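Local coordinates for protein alpha-galactosidase (Lactobacillus brevis, PDB 3MI6) that probably hydrolyses terminal, non-reducing alpha-D-galactose residues from alpha-D-galactosides, as a member of glycoside hydrolase family 36, at residues N306-S309 against Q310-S314; S314-Q317 against Q318-N322; S494-Q497 against L498-P501. All coordinates share one frame; numbering follows the deposited sequence.

In the fold
Strand 290-301 is the last in sequence of the nine-stranded antiparallel sheet; the chain then enters helix 305-319. Contact 1 (306-314) covers the first turns of this helix. Contact 2 (314-322) takes over at the shared Ser-314 and follows the chain out of the helix toward barrel strand 333-335. Contact 3 (494-501) comes much later, between barrel strand 475-478 and helix 500-518. Its centre is about 38 Å from that of contact 1 and about 33 Å from that of contact 2. All three are local, so none closes a long loop and none crosses another. Contacts 1 and 2 lie where the antiparallel sheet gives way to the barrel. Contact 3 reaches a second subunit.

Contact 1: residues N306-S309 against Q310-S314; sequences NQLS and QQMAS
Leu-308 and Met-312 lie side by side, one turn apart, and point the same way. Met-312 is a selenomethionine, and its SE meets Leu-308 CG at 3.9 Å. In Leu-308, CG stands opposite the backbone N (chi1 -175°), which carries the branched end toward the next turn. On the neighbouring flank, the bent chain of Gln-307 crosses the extended chain of Gln-311 at about a right angle. Gln-307 CG lies 3.7 Å from Gln-311 OE1, and the two amide planes are 66° apart. Gln-310 runs back over the preceding turn. Its CG and CD lie over Asn-306 O, with Gln-310 CD 3.3 Å from Asn-306 O. Its amide stands nearly perpendicular to that of Gln-307. With an alanine in place of Gln-310, Asn-306 O would probably lose this cover, and the packing on Lys-637 and Tyr-639 of strand 637-640 would go with it.

Four successive backbone bonds hold these side chains in place. Gln-310 N reaches Asn-306 O at 2.8 Å, and Gln-311 N reaches Gln-307 O at 3.1 Å with a nearly straight N-H (170°). Met-312 N and Ala-313 N bind Leu-308 O and Ser-309 O less straight, each donor tilted from the carbonyl plane.

The polar ends are held from outside. Gln-311 NE2 binds Ser-299 OG and Tyr-300 O, while Asn-306 OD1 takes the backbone N-H of Arg-640. Ser-309 OG binds Tyr-565 O and Arg-640 NH2. The bonds from each residue to the fourth one on are those of a regular alpha-helix, here the helix that joins the last strand of the antiparallel sheet to the barrel.

Contact 2: residues S314-Q317 against Q318-N322; sequences SFYQ and QHLVN
Tyr-316 O receives the backbone N-H of Val-321 at 2.9 Å, almost straight at 161°, and a weak second bond from Leu-320 N, so the winding widens as the chain leaves the helix. Just before, the bonding is still that of an alpha-helix. His-319 N binds Phe-315 O at 2.9 Å, and Gln-318 N binds Ser-314 O at 3.3 Å.

Phe-315 and His-319 carry the main side-chain contact. His-319 CB sits over one face of the phenyl ring, near its rim, 4.0 Å from Phe-315 CE1. The ring planes are 41° apart and the centroids 5.8 Å apart, an oblique meeting rather than a stack. At the edge of the phenyl ring lies Tyr-316 CE1. CG of Phe-315 is opposite the backbone N (chi1 166°), and this brings the ring forward to His-319. One face of the imidazole is covered by CG of its neighbour Gln-318.

Tyr-316 and Leu-320 run side by side in the same direction, with Tyr-316 CD1 3.7 Å from Leu-320 CD2. Val-321 places its CG2 3.5 Å from Tyr-316 O, so an apolar branch flanks the carbonyl that closes the turn.

Both imidazole nitrogens have partners: ND1 binds Phe-124 O and NE2 binds Asp-129 OD2. This pairing fixes the rotation of the ring and is consistent with a protonated histidine. Phe-154 meets Phe-315 edge-to-face, while Tyr-316 and Leu-320 both pack on Leu-536 of helix 536-539.

The bond from Val-321 back to Tyr-316 spans five residues and closes a pi-turn. It lies where the connecting helix gives way to the loop leading to the first strand of the TIM barrel.

Contact 3: residues S494-Q497 against L498-P501; sequences SDQQ and LELP
Gln-496 and Glu-499 bring their flat ends together, with amide and carboxylate planes 77° apart. Over one face of the Glu-499 carboxylate lies the aliphatic part of Gln-496. Gln-496 CB is 4.1 Å from Glu-499 CD, and Gln-496 CG is 3.9 Å from Glu-499 OE2. The amide nitrogen stands farther out, on the OE1 side, with Gln-496 NE2 3.6 Å from Glu-499 OE1. This is an oblique crossing of two polar chains three residues apart.

The setting is a short 3-10 segment that leads into helix 500-518 of the TIM barrel, after barrel strand 475-478. Its mark is bonding to the third residue on. Glu-499 N binds Gln-496 O at 2.9 Å, and Leu-500 N binds Gln-497 O at 3.2 Å. In both bonds the donor stands above the carbonyl plane, 51° and 61° out of it, as the tight winding brings the N-H over the C=O.

The carboxylate is gripped at both oxygens. Arg-503 NE forms a salt bridge to OE1, and the backbone N of Asn-284 binds OE2. The negative charge is therefore probably well compensated.

Gln-497 turns the other way. Its chain bends at chi2, and the folded end sends NE2 to Ser-489 O and Thr-493 O, fastening the loop upon itself. Gln-497 also packs on Gly-97 of a second subunit, and Leu-498 on Arg-99 of that same subunit, so the turn takes part in the assembly. Pro-501 lies about 12 Å, side chain to side chain, from Met-480, a predicted substrate-binding residue. At the entry to the helix, Leu-500 CB rests 3.6 Å from Gln-497 O.

Contact 1: residues N306-S309 against Q310-S314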
loop_
_atom_site.group_PDB
_atom_site.type_symbol
_atom_site.label_atom_id
_atom_site.label_comp_id
_atom_site.label_asym_id
_atom_site.label_seq_id
_atom_site.Cartn_x
_atom_site.Cartn_y
_atom_site.Cartn_z
ATOM N N ASN D 306 -16.718 -15.805 -0.747
ATOM C CA ASN D 306 -17.392 -16.843 -1.506
ATOM C C ASN D 306 -18.584 -17.307 -0.689
ATOM O O ASN D 306 -19.715 -17.422 -1.213
ATOM C CB ASN D 306 -16.464 -18.012 -1.808
ATOM C CG ASN D 306 -15.732 -17.872 -3.158
ATOM O OD1 ASN D 306 -16.307 -17.482 -4.183
ATOM N ND2 ASN D 306 -14.461 -18.228 -3.157
ATOM N N GLN D 307 -18.331 -17.541 0.605
ATOM C CA GLN D 307 -19.357 -18.027 1.518
ATOM C C GLN D 307 -20.497 -17.022 1.603
ATOM O O GLN D 307 -21.668 -17.394 1.533
ATOM C CB GLN D 307 -18.772 -18.332 2.897
ATOM C CG GLN D 307 -19.807 -18.758 3.952
ATOM C CD GLN D 307 -20.611 -20.015 3.575
ATOM O OE1 GLN D 307 -21.844 -20.073 3.772
ATOM N NE2 GLN D 307 -19.921 -21.023 3.034
ATOM N N LEU D 308 -20.155 -15.740 1.708
ATOM C CA LEU D 308 -21.161 -14.695 1.708
ATOM C C LEU D 308 -22.010 -14.719 0.442
ATOM O O LEU D 308 -23.230 -14.632 0.517
ATOM C CB LEU D 308 -20.521 -13.326 1.887
ATOM C CG LEU D 308 -21.516 -12.178 2.022
ATOM C CD1 LEU D 308 -22.194 -12.204 3.384
ATOM C CD2 LEU D 308 -20.796 -10.871 1.821
ATOM N N SER D 309 -21.393 -14.832 -0.729
ATOM C CA SER D 309 -22.210 -14.844 -1.937
ATOM C C SER D 309 -23.053 -16.098 -1.990
ATOM O O SER D 309 -24.206 -16.069 -2.369
ATOM C CB SER D 309 -21.361 -14.756 -3.201
ATOM O OG SER D 309 -20.746 -13.488 -3.297
ATOM N N GLN D 310 -22.462 -17.216 -1.601
ATOM C CA GLN D 310 -23.151 -18.496 -1.698
ATOM C C GLN D 310 -24.457 -18.549 -0.887
ATOM O O GLN D 310 -25.494 -18.939 -1.424
ATOM C CB GLN D 310 -22.187 -19.642 -1.365
ATOM C CG GLN D 310 -21.121 -19.791 -2.418
ATOM C CD GLN D 310 -19.954 -20.669 -1.998
ATOM O OE1 GLN D 310 -19.114 -21.024 -2.829
ATOM N NE2 GLN D 310 -19.887 -21.017 -0.708
ATOM N N GLN D 311 -24.405 -18.135 0.380
ATOM C CA GLN D 311 -25.573 -18.178 1.255
ATOM C C GLN D 311 -26.599 -17.168 0.794
ATOM O O GLN D 311 -27.740 -17.524 0.540
ATOM C CB GLN D 311 -25.197 -17.950 2.723
ATOM C CG GLN D 311 -24.613 -16.574 3.075
ATOM C CD GLN D 311 -23.843 -16.606 4.391
ATOM O OE1 GLN D 311 -23.265 -17.634 4.752
ATOM N NE2 GLN D 311 -23.836 -15.498 5.110
HETATM N N MSE D 312 -26.205 -15.907 0.667
HETATM C CA MSE D 312 -27.106 -14.929 0.090
HETATM C C MSE D 312 -27.769 -15.446 -1.182
HETATM O O MSE D 312 -28.943 -15.167 -1.413
HETATM C CB MSE D 312 -26.402 -13.612 -0.161
HETATM C CG MSE D 312 -26.414 -12.724 1.062
HETATM SE SE MSE D 312 -25.185 -11.230 0.965
HETATM C CE MSE D 312 -26.325 -9.808 1.654
ATOM N N ALA D 313 -27.046 -16.230 -1.978
ATOM C CA ALA D 313 -27.606 -16.760 -3.215
ATOM C C ALA D 313 -28.575 -17.895 -2.961
ATOM O O ALA D 313 -29.552 -18.048 -3.680
ATOM C CB ALA D 313 -26.518 -17.202 -4.170
ATOM N N SER D 314 -28.303 -18.697 -1.944
ATOM C CA SER D 314 -29.266 -19.705 -1.527
ATOM C C SER D 314 -30.499 -19.062 -0.924
ATOM O O SER D 314 -31.611 -19.573 -1.051
ATOM C CB SER D 314 -28.650 -20.671 -0.523
ATOM O OG SER D 314 -28.432 -21.911 -1.166
#

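Contact 2: residues S314-Q317 against Q318-N322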
loop_
_atom_site.group_PDB
_atom_site.type_symbol
_atom_site.label_atom_id
_atom_site.label_comp_id
_atom_site.label_asym_id
_atom_site.label_seq_id
_atom_site.Cartn_x
_atom_site.Cartn_y
_atom_site.Cartn_z
ATOM N N SER D 314 -28.303 -18.697 -1.944
ATOM C CA SER D 314 -29.266 -19.705 -1.527
ATOM C C SER D 314 -30.499 -19.062 -0.924
ATOM O O SER D 314 -31.611 -19.573 -1.051
ATOM C CB SER D 314 -28.650 -20.671 -0.523
ATOM O OG SER D 314 -28.432 -21.911 -1.166
ATOM N N PHE D 315 -30.291 -17.939 -0.250
ATOM C CA PHE D 315 -31.407 -17.214 0.298
ATOM C C PHE D 315 -32.290 -16.675 -0.827
ATOM O O PHE D 315 -33.517 -16.781 -0.750
ATOM C CB PHE D 315 -30.943 -16.088 1.213
ATOM C CG PHE D 315 -32.029 -15.106 1.553
ATOM C CD1 PHE D 315 -32.906 -15.360 2.593
ATOM C CD2 PHE D 315 -32.178 -13.938 0.820
ATOM C CE1 PHE D 315 -33.913 -14.467 2.911
ATOM C CE2 PHE D 315 -33.178 -13.035 1.126
ATOM C CZ PHE D 315 -34.056 -13.302 2.183
ATOM N N TYR D 316 -31.674 -16.120 -1.874
ATOM C CA TYR D 316 -32.452 -15.523 -2.968
ATOM C C TYR D 316 -33.238 -16.584 -3.734
ATOM O O TYR D 316 -34.361 -16.341 -4.157
ATOM C CB TYR D 316 -31.585 -14.713 -3.945
ATOM C CG TYR D 316 -30.811 -13.556 -3.348
ATOM C CD1 TYR D 316 -31.400 -12.688 -2.434
ATOM C CD2 TYR D 316 -29.491 -13.304 -3.741
ATOM C CE1 TYR D 316 -30.684 -11.619 -1.896
ATOM C CE2 TYR D 316 -28.772 -12.249 -3.212
ATOM C CZ TYR D 316 -29.367 -11.407 -2.288
ATOM O OH TYR D 316 -28.644 -10.354 -1.753
ATOM N N GLN D 317 -32.639 -17.757 -3.903
ATOM C CA GLN D 317 -33.223 -18.804 -4.724
ATOM C C GLN D 317 -34.416 -19.447 -4.034
ATOM O O GLN D 317 -35.325 -19.944 -4.690
ATOM C CB GLN D 317 -32.178 -19.877 -5.052
ATOM C CG GLN D 317 -32.705 -21.010 -5.935
ATOM C CD GLN D 317 -31.715 -22.166 -6.082
ATOM O OE1 GLN D 317 -31.516 -22.964 -5.153
ATOM N NE2 GLN D 317 -31.098 -22.267 -7.258
ATOM N N GLN D 318 -34.410 -19.452 -2.709
ATOM C CA GLN D 318 -35.481 -20.089 -1.969
ATOM C C GLN D 318 -36.549 -19.087 -1.525
ATOM O O GLN D 318 -37.716 -19.448 -1.379
ATOM C CB GLN D 318 -34.921 -20.839 -0.756
ATOM C CG GLN D 318 -35.977 -21.596 0.038
ATOM C CD GLN D 318 -35.394 -22.465 1.139
ATOM O OE1 GLN D 318 -36.131 -23.047 1.948
ATOM N NE2 GLN D 318 -34.061 -22.557 1.181
ATOM N N HIS D 319 -36.155 -17.828 -1.343
ATOM C CA HIS D 319 -37.001 -16.864 -0.647
ATOM C C HIS D 319 -37.175 -15.495 -1.324
ATOM O O HIS D 319 -37.571 -14.528 -0.668
ATOM C CB HIS D 319 -36.454 -16.635 0.754
ATOM C CG HIS D 319 -36.431 -17.860 1.607
ATOM N ND1 HIS D 319 -37.576 -18.507 2.008
ATOM C CD2 HIS D 319 -35.398 -18.532 2.168
ATOM C CE1 HIS D 319 -37.250 -19.536 2.768
ATOM N NE2 HIS D 319 -35.934 -19.576 2.878
ATOM N N LEU D 320 -36.881 -15.400 -2.620
ATOM C CA LEU D 320 -37.035 -14.131 -3.319
ATOM C C LEU D 320 -37.416 -14.323 -4.776
ATOM O O LEU D 320 -38.334 -13.688 -5.272
ATOM C CB LEU D 320 -35.765 -13.273 -3.207
ATOM C CG LEU D 320 -35.785 -11.953 -3.996
ATOM C CD1 LEU D 320 -36.754 -10.972 -3.372
ATOM C CD2 LEU D 320 -34.408 -11.305 -4.104
ATOM N N VAL D 321 -36.718 -15.203 -5.470
ATOM C CA VAL D 321 -36.942 -15.333 -6.900
ATOM C C VAL D 321 -38.367 -15.883 -7.110
ATOM O O VAL D 321 -38.895 -16.644 -6.295
ATOM C CB VAL D 321 -35.708 -15.985 -7.604
ATOM C CG1 VAL D 321 -35.979 -16.259 -9.073
ATOM C CG2 VAL D 321 -34.508 -15.087 -7.467
ATOM N N ASN D 322 -38.989 -15.446 -8.197
ATOM C CA ASN D 322 -40.159 -16.065 -8.790
ATOM C C ASN D 322 -39.923 -17.566 -8.643
ATOM O O ASN D 322 -39.009 -18.112 -9.257
ATOM C CB ASN D 322 -40.299 -15.544 -10.229
ATOM C CG ASN D 322 -41.531 -16.088 -10.958
ATOM O OD1 ASN D 322 -41.953 -17.209 -10.731
ATOM N ND2 ASN D 322 -42.081 -15.292 -11.870
#

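Contact 3: residues S494-Q497 against L498-P501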
loop_
_atom_site.group_PDB
_atom_site.type_symbol
_atom_site.label_atom_id
_atom_site.label_comp_id
_atom_site.label_asym_id
_atom_site.label_seq_id
_atom_site.Cartn_x
_atom_site.Cartn_y
_atom_site.Cartn_z
ATOM N N SER D 494 -48.573 19.643 -6.418
ATOM C CA SER D 494 -47.279 20.295 -6.288
ATOM C C SER D 494 -46.444 19.629 -5.199
ATOM O O SER D 494 -45.248 19.400 -5.369
ATOM C CB SER D 494 -47.477 21.770 -5.965
ATOM O OG SER D 494 -48.426 22.339 -6.846
ATOM N N ASP D 495 -47.096 19.319 -4.085
ATOM C CA ASP D 495 -46.450 18.743 -2.922
ATOM C C ASP D 495 -46.013 17.308 -3.151
ATOM O O ASP D 495 -45.062 16.837 -2.523
ATOM C CB ASP D 495 -47.404 18.780 -1.734
ATOM C CG ASP D 495 -47.557 20.162 -1.163
ATOM O OD1 ASP D 495 -46.521 20.844 -1.012
ATOM O OD2 ASP D 495 -48.708 20.567 -0.868
ATOM N N GLN D 496 -46.715 16.604 -4.033
ATOM C CA GLN D 496 -46.421 15.198 -4.295
ATOM C C GLN D 496 -45.336 14.975 -5.337
ATOM O O GLN D 496 -45.074 13.832 -5.700
ATOM C CB GLN D 496 -47.671 14.472 -4.763
ATOM C CG GLN D 496 -48.763 14.424 -3.750
ATOM C CD GLN D 496 -49.878 13.508 -4.177
ATOM O OE1 GLN D 496 -50.480 13.696 -5.233
ATOM N NE2 GLN D 496 -50.154 12.493 -3.363
ATOM N N GLN D 497 -44.708 16.030 -5.843
ATOM C CA GLN D 497 -43.759 15.819 -6.941
ATOM C C GLN D 497 -42.528 14.986 -6.547
ATOM O O GLN D 497 -41.973 14.261 -7.366
ATOM C CB GLN D 497 -43.362 17.135 -7.612
ATOM C CG GLN D 497 -44.481 17.791 -8.399
ATOM C CD GLN D 497 -44.984 16.930 -9.535
ATOM O OE1 GLN D 497 -44.201 16.353 -10.284
ATOM N NE2 GLN D 497 -46.301 16.845 -9.675
ATOM N N LEU D 498 -42.122 15.073 -5.290
ATOM C CA LEU D 498 -41.002 14.279 -4.808
ATOM C C LEU D 498 -41.379 12.825 -4.620
ATOM O O LEU D 498 -40.589 12.048 -4.084
ATOM C CB LEU D 498 -40.495 14.827 -3.487
ATOM C CG LEU D 498 -39.879 16.208 -3.579
ATOM C CD1 LEU D 498 -39.571 16.691 -2.201
ATOM C CD2 LEU D 498 -38.640 16.172 -4.441
ATOM N N GLU D 499 -42.587 12.460 -5.045
ATOM C CA GLU D 499 -43.064 11.084 -4.913
ATOM C C GLU D 499 -43.077 10.395 -6.258
ATOM O O GLU D 499 -43.489 9.247 -6.349
ATOM C CB GLU D 499 -44.491 11.040 -4.384
ATOM C CG GLU D 499 -44.700 11.263 -2.904
ATOM C CD GLU D 499 -46.193 11.352 -2.559
ATOM O OE1 GLU D 499 -47.004 10.727 -3.278
ATOM O OE2 GLU D 499 -46.563 12.050 -1.584
ATOM N N LEU D 500 -42.659 11.092 -7.310
ATOM C CA LEU D 500 -42.735 10.522 -8.650
ATOM C C LEU D 500 -41.787 9.340 -8.772
ATOM O O LEU D 500 -42.205 8.247 -9.150
ATOM C CB LEU D 500 -42.408 11.568 -9.707
ATOM C CG LEU D 500 -42.985 11.494 -11.124
ATOM C CD1 LEU D 500 -42.165 12.398 -12.051
ATOM C CD2 LEU D 500 -43.046 10.079 -11.688
ATOM N N PRO D 501 -40.498 9.543 -8.447
ATOM C CA PRO D 501 -39.592 8.416 -8.644
ATOM C C PRO D 501 -40.098 7.137 -8.001
ATOM O O PRO D 501 -40.168 6.130 -8.682
ATOM C CB PRO D 501 -38.294 8.904 -8.002
ATOM C CG PRO D 501 -38.327 10.374 -8.234
ATOM C CD PRO D 501 -39.769 10.756 -8.031
#